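Local coordinates for ferric-siderophore receptor protein (Streptomyces coelicolor, PDB 2X4L) that probably binds ferric siderophores outside the cell membrane and hands them on for iron uptake, as a solute-binding protein of a transport system, at residues Ser207-Leu218 and Gly244-Val255. Numbering follows the deposited sequence.
Sequences SPDLFYVSGTNL and GGWFESLSWENV
Phe211 crosses Trp252 steeply, its edge turned toward the indole's six-membered ring in an offset edge-to-face pair with planes at 70°. Its CB sits over the same indole face, and Val255 fills the angle, CG1 lying 3.4 Å from Phe211 CB and covering one face of the phenyl ring. Phe211 shares a face of the sheet with Val213 and Leu250, where Val213 CG2 meets Leu250 CD1 at 3.7 Å; with CG anti to the backbone N (chi1 -177°), its ring lies against Trp252 and Val255. Trp252 NE1 donates to Ser207 O at 2.7 Å, the acceptor lying close to the indole plane, which ties the ring to the turn that leads into strand 210-214. Between the strands, Phe211 and Leu250 exchange two backbone bonds, as do Val213 and Glu248; the extended Glu248 side chain reaches Tyr258 OH by a hydrogen bond and Lys257 NZ by a salt bridge. On the reverse face, Tyr212 and Phe247 lie side by side, while Ser249 OG reaches the tyrosine edge, 3.4 Å from Tyr212 CE1. Past the strand ends, Leu218 CD1 plugs squarely onto the five-membered ring of Trp246, 3.4 Å from its centroid, and Leu218 CB rests over the six-membered ring. An alanine in place of Trp246 would probably leave Leu218 CD1 and CB without the indole face they pack on, opening a gap there. Strand 247-251 thus pairs antiparallel with the outer side of hairpin 200-206/210-214, extending the mixed sheet of one lobe in a two-lobed fold characteristic of siderophore-binding proteins of this family.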
loop_
_atom_site.group_PDB
_atom_site.type_symbol
_atom_site.label_atom_id
_atom_site.label_comp_id
_atom_site.label_asym_id
_atom_site.label_seq_id
_atom_site.Cartn_x
_atom_site.Cartn_y
_atom_site.Cartn_z
ATOM N N SER A 207 -12.330 -11.169 4.802
ATOM C CA SER A 207 -12.922 -11.799 3.637
ATOM C C SER A 207 -14.101 -12.640 4.143
ATOM O O SER A 207 -14.196 -12.912 5.344
ATOM C CB SER A 207 -11.917 -12.681 2.910
ATOM O OG SER A 207 -11.577 -13.816 3.705
ATOM N N PRO A 208 -14.887 -13.191 3.236
ATOM C CA PRO A 208 -15.989 -14.036 3.737
ATOM C C PRO A 208 -15.576 -15.297 4.500
ATOM O O PRO A 208 -16.142 -15.551 5.595
ATOM C CB PRO A 208 -16.761 -14.417 2.487
ATOM C CG PRO A 208 -16.490 -13.217 1.525
ATOM C CD PRO A 208 -15.069 -12.717 1.870
ATOM N N ASP A 209 -14.572 -16.027 4.004
ATOM C CA ASP A 209 -14.225 -17.214 4.796
ATOM C C ASP A 209 -13.281 -17.068 5.922
ATOM O O ASP A 209 -13.324 -17.862 6.871
ATOM C CB ASP A 209 -13.863 -18.392 3.924
ATOM C CG ASP A 209 -15.024 -18.808 3.047
ATOM O OD1 ASP A 209 -16.127 -19.166 3.585
ATOM O OD2 ASP A 209 -14.838 -18.692 1.807
ATOM N N LEU A 210 -12.485 -15.981 5.893
ATOM C CA LEU A 210 -11.373 -15.929 6.776
ATOM C C LEU A 210 -11.118 -14.503 7.134
ATOM O O LEU A 210 -11.283 -13.576 6.304
ATOM C CB LEU A 210 -10.115 -16.475 6.052
ATOM C CG LEU A 210 -10.194 -17.997 5.779
ATOM C CD1 LEU A 210 -9.193 -18.446 4.773
ATOM C CD2 LEU A 210 -10.100 -18.810 7.110
ATOM N N PHE A 211 -10.679 -14.398 8.348
ATOM C CA PHE A 211 -10.085 -13.123 8.806
ATOM C C PHE A 211 -8.594 -13.339 8.873
ATOM O O PHE A 211 -8.094 -14.276 9.539
ATOM C CB PHE A 211 -10.618 -12.858 10.170
ATOM C CG PHE A 211 -10.167 -11.539 10.771
ATOM C CD1 PHE A 211 -10.944 -10.378 10.605
ATOM C CD2 PHE A 211 -9.034 -11.480 11.519
ATOM C CE1 PHE A 211 -10.527 -9.195 11.219
ATOM C CE2 PHE A 211 -8.613 -10.248 12.135
ATOM C CZ PHE A 211 -9.431 -9.157 12.013
ATOM N N TYR A 212 -7.855 -12.472 8.203
ATOM C CA TYR A 212 -6.369 -12.673 8.161
ATOM C C TYR A 212 -5.668 -11.746 9.151
ATOM O O TYR A 212 -5.896 -10.528 9.081
ATOM C CB TYR A 212 -5.894 -12.371 6.764
ATOM C CG TYR A 212 -6.599 -13.129 5.681
ATOM C CD1 TYR A 212 -6.351 -14.442 5.580
ATOM C CD2 TYR A 212 -7.522 -12.527 4.833
ATOM C CE1 TYR A 212 -6.979 -15.238 4.622
ATOM C CE2 TYR A 212 -8.141 -13.271 3.811
ATOM C CZ TYR A 212 -7.851 -14.641 3.776
ATOM O OH TYR A 212 -8.465 -15.417 2.823
ATOM N N VAL A 213 -4.819 -12.304 10.000
ATOM C CA VAL A 213 -4.045 -11.483 10.979
ATOM C C VAL A 213 -2.652 -11.404 10.416
ATOM O O VAL A 213 -1.939 -12.388 10.298
ATOM C CB VAL A 213 -4.009 -12.073 12.378
ATOM C CG1 VAL A 213 -3.311 -11.095 13.269
ATOM C CG2 VAL A 213 -5.438 -12.269 12.933
ATOM N N SER A 214 -2.207 -10.208 10.117
ATOM C CA SER A 214 -0.826 -10.025 9.623
ATOM C C SER A 214 0.129 -9.913 10.780
ATOM O O SER A 214 -0.139 -9.252 11.812
ATOM C CB SER A 214 -0.705 -8.695 8.807
ATOM O OG SER A 214 -1.343 -8.854 7.550
ATOM N N GLY A 215 1.330 -10.438 10.561
ATOM C CA GLY A 215 2.483 -10.098 11.374
ATOM C C GLY A 215 3.165 -8.870 10.780
ATOM O O GLY A 215 2.871 -8.484 9.648
ATOM N N THR A 216 4.071 -8.265 11.540
ATOM C CA THR A 216 4.758 -7.056 11.099
ATOM C C THR A 216 5.807 -7.336 10.024
ATOM O O THR A 216 6.063 -6.495 9.163
ATOM C CB THR A 216 5.432 -6.328 12.279
ATOM O OG1 THR A 216 6.308 -7.233 12.964
ATOM C CG2 THR A 216 4.386 -5.810 13.253
ATOM N N ASN A 217 6.416 -8.515 10.082
ATOM C CA ASN A 217 7.469 -8.879 9.141
ATOM C C ASN A 217 6.967 -9.053 7.709
ATOM O O ASN A 217 5.984 -9.754 7.467
ATOM C CB ASN A 217 8.183 -10.152 9.603
ATOM C CG ASN A 217 9.437 -10.440 8.800
ATOM O OD1 ASN A 217 10.292 -9.571 8.628
ATOM N ND2 ASN A 217 9.553 -11.667 8.305
ATOM N N LEU A 218 7.639 -8.399 6.766
ATOM C CA LEU A 218 7.308 -8.542 5.353
ATOM C C LEU A 218 6.540 -7.354 4.774
ATOM O O LEU A 218 6.601 -7.101 3.571
ATOM C CB LEU A 218 6.521 -9.834 5.120
ATOM C CG LEU A 218 7.295 -11.143 5.300
ATOM C CD1 LEU A 218 6.637 -12.269 4.519
ATOM C CD2 LEU A 218 8.747 -10.970 4.880
ATOM N N GLY A 244 3.880 -18.449 3.882
ATOM C CA GLY A 244 5.338 -18.108 3.807
ATOM C C GLY A 244 5.706 -16.944 4.717
ATOM O O GLY A 244 6.754 -16.321 4.538
ATOM N N GLY A 245 4.919 -16.725 5.755
ATOM C CA GLY A 245 5.273 -15.811 6.779
ATOM C C GLY A 245 4.522 -14.490 6.766
ATOM O O GLY A 245 4.816 -13.650 7.582
ATOM N N TRP A 246 3.586 -14.312 5.835
ATOM C CA TRP A 246 2.838 -13.017 5.759
ATOM C C TRP A 246 1.753 -12.908 6.822
ATOM O O TRP A 246 1.786 -11.973 7.626
ATOM C CB TRP A 246 2.215 -12.820 4.382
ATOM C CG TRP A 246 3.200 -12.389 3.322
ATOM C CD1 TRP A 246 3.856 -13.194 2.413
ATOM C CD2 TRP A 246 3.563 -11.034 2.980
ATOM N NE1 TRP A 246 4.657 -12.434 1.567
ATOM C CE2 TRP A 246 4.492 -11.105 1.896
ATOM C CE3 TRP A 246 3.268 -9.768 3.501
ATOM C CZ2 TRP A 246 5.070 -9.955 1.327
ATOM C CZ3 TRP A 246 3.867 -8.657 2.912
ATOM C CH2 TRP A 246 4.733 -8.765 1.887
ATOM N N PHE A 247 0.845 -13.857 6.876
ATOM C CA PHE A 247 -0.297 -13.720 7.792
ATOM C C PHE A 247 -0.839 -15.066 8.199
ATOM O O PHE A 247 -0.529 -16.136 7.560
ATOM C CB PHE A 247 -1.436 -12.815 7.190
ATOM C CG PHE A 247 -1.913 -13.239 5.862
ATOM C CD1 PHE A 247 -2.885 -14.271 5.766
ATOM C CD2 PHE A 247 -1.454 -12.652 4.719
ATOM C CE1 PHE A 247 -3.342 -14.718 4.531
ATOM C CE2 PHE A 247 -1.876 -13.129 3.439
ATOM C CZ PHE A 247 -2.857 -14.122 3.354
ATOM N N GLU A 248 -1.640 -15.004 9.266
ATOM C CA GLU A 248 -2.352 -16.191 9.800
ATOM C C GLU A 248 -3.801 -16.085 9.376
ATOM O O GLU A 248 -4.411 -14.975 9.408
ATOM C CB GLU A 248 -2.305 -16.145 11.306
ATOM C CG GLU A 248 -3.065 -17.315 12.003
ATOM C CD GLU A 248 -2.971 -17.238 13.470
ATOM O OE1 GLU A 248 -2.580 -16.200 14.027
ATOM O OE2 GLU A 248 -3.400 -18.243 14.075
ATOM N N SER A 249 -4.397 -17.194 8.931
ATOM C CA SER A 249 -5.844 -17.227 8.562
ATOM C C SER A 249 -6.620 -17.741 9.736
ATOM O O SER A 249 -6.338 -18.844 10.258
ATOM C CB SER A 249 -6.063 -18.131 7.359
ATOM O OG SER A 249 -5.294 -17.668 6.278
ATOM N N LEU A 250 -7.653 -17.017 10.102
ATOM C CA LEU A 250 -8.518 -17.462 11.175
ATOM C C LEU A 250 -9.956 -17.587 10.679
ATOM O O LEU A 250 -10.478 -16.747 9.922
ATOM C CB LEU A 250 -8.513 -16.448 12.284
ATOM C CG LEU A 250 -7.203 -16.281 13.053
ATOM C CD1 LEU A 250 -7.493 -15.089 14.008
ATOM C CD2 LEU A 250 -6.857 -17.562 13.789
ATOM N N SER A 251 -10.673 -18.582 11.208
ATOM C CA SER A 251 -12.131 -18.628 10.925
ATOM C C SER A 251 -12.823 -17.485 11.609
ATOM O O SER A 251 -12.310 -16.967 12.612
ATOM C CB SER A 251 -12.737 -19.951 11.463
ATOM O OG SER A 251 -12.179 -21.023 10.752
ATOM N N TRP A 252 -13.972 -17.074 11.067
ATOM C CA TRP A 252 -14.599 -15.915 11.649
ATOM C C TRP A 252 -14.951 -16.124 13.095
ATOM O O TRP A 252 -14.923 -15.211 13.907
ATOM C CB TRP A 252 -15.822 -15.547 10.849
ATOM C CG TRP A 252 -15.452 -14.638 9.724
ATOM C CD1 TRP A 252 -15.407 -14.962 8.435
ATOM C CD2 TRP A 252 -15.058 -13.266 9.830
ATOM N NE1 TRP A 252 -14.979 -13.876 7.688
ATOM C CE2 TRP A 252 -14.771 -12.826 8.528
ATOM C CE3 TRP A 252 -14.930 -12.387 10.898
ATOM C CZ2 TRP A 252 -14.358 -11.511 8.238
ATOM C CZ3 TRP A 252 -14.476 -11.045 10.630
ATOM C CH2 TRP A 252 -14.204 -10.656 9.305
ATOM N N GLU A 253 -15.321 -17.360 13.424
ATOM C CA GLU A 253 -15.634 -17.660 14.799
ATOM C C GLU A 253 -14.417 -17.621 15.682
ATOM O O GLU A 253 -14.567 -17.633 16.875
ATOM C CB GLU A 253 -16.420 -19.002 14.948
ATOM C CG GLU A 253 -15.738 -20.228 14.395
ATOM C CD GLU A 253 -16.008 -20.475 12.869
ATOM O OE1 GLU A 253 -16.395 -19.505 12.111
ATOM O OE2 GLU A 253 -15.823 -21.665 12.443
ATOM N N ASN A 254 -13.196 -17.488 15.134
ATOM C CA ASN A 254 -12.012 -17.465 15.987
ATOM C C ASN A 254 -11.249 -16.117 15.938
ATOM O O ASN A 254 -10.044 -16.002 16.364
ATOM C CB ASN A 254 -11.005 -18.562 15.634
ATOM C CG ASN A 254 -9.788 -18.580 16.615
ATOM O OD1 ASN A 254 -9.893 -18.190 17.832
ATOM N ND2 ASN A 254 -8.619 -19.049 16.095
ATOM N N VAL A 255 -11.995 -15.075 15.574
ATOM C CA VAL A 255 -11.318 -13.741 15.484
ATOM C C VAL A 255 -10.912 -13.145 16.846
ATOM O O VAL A 255 -10.154 -12.183 16.941
ATOM C CB VAL A 255 -12.080 -12.728 14.616
ATOM C CG1 VAL A 255 -12.134 -13.236 13.163
ATOM C CG2 VAL A 255 -13.443 -12.392 15.221
HETATM O O HOH W 1 4.304 -11.195 9.137
#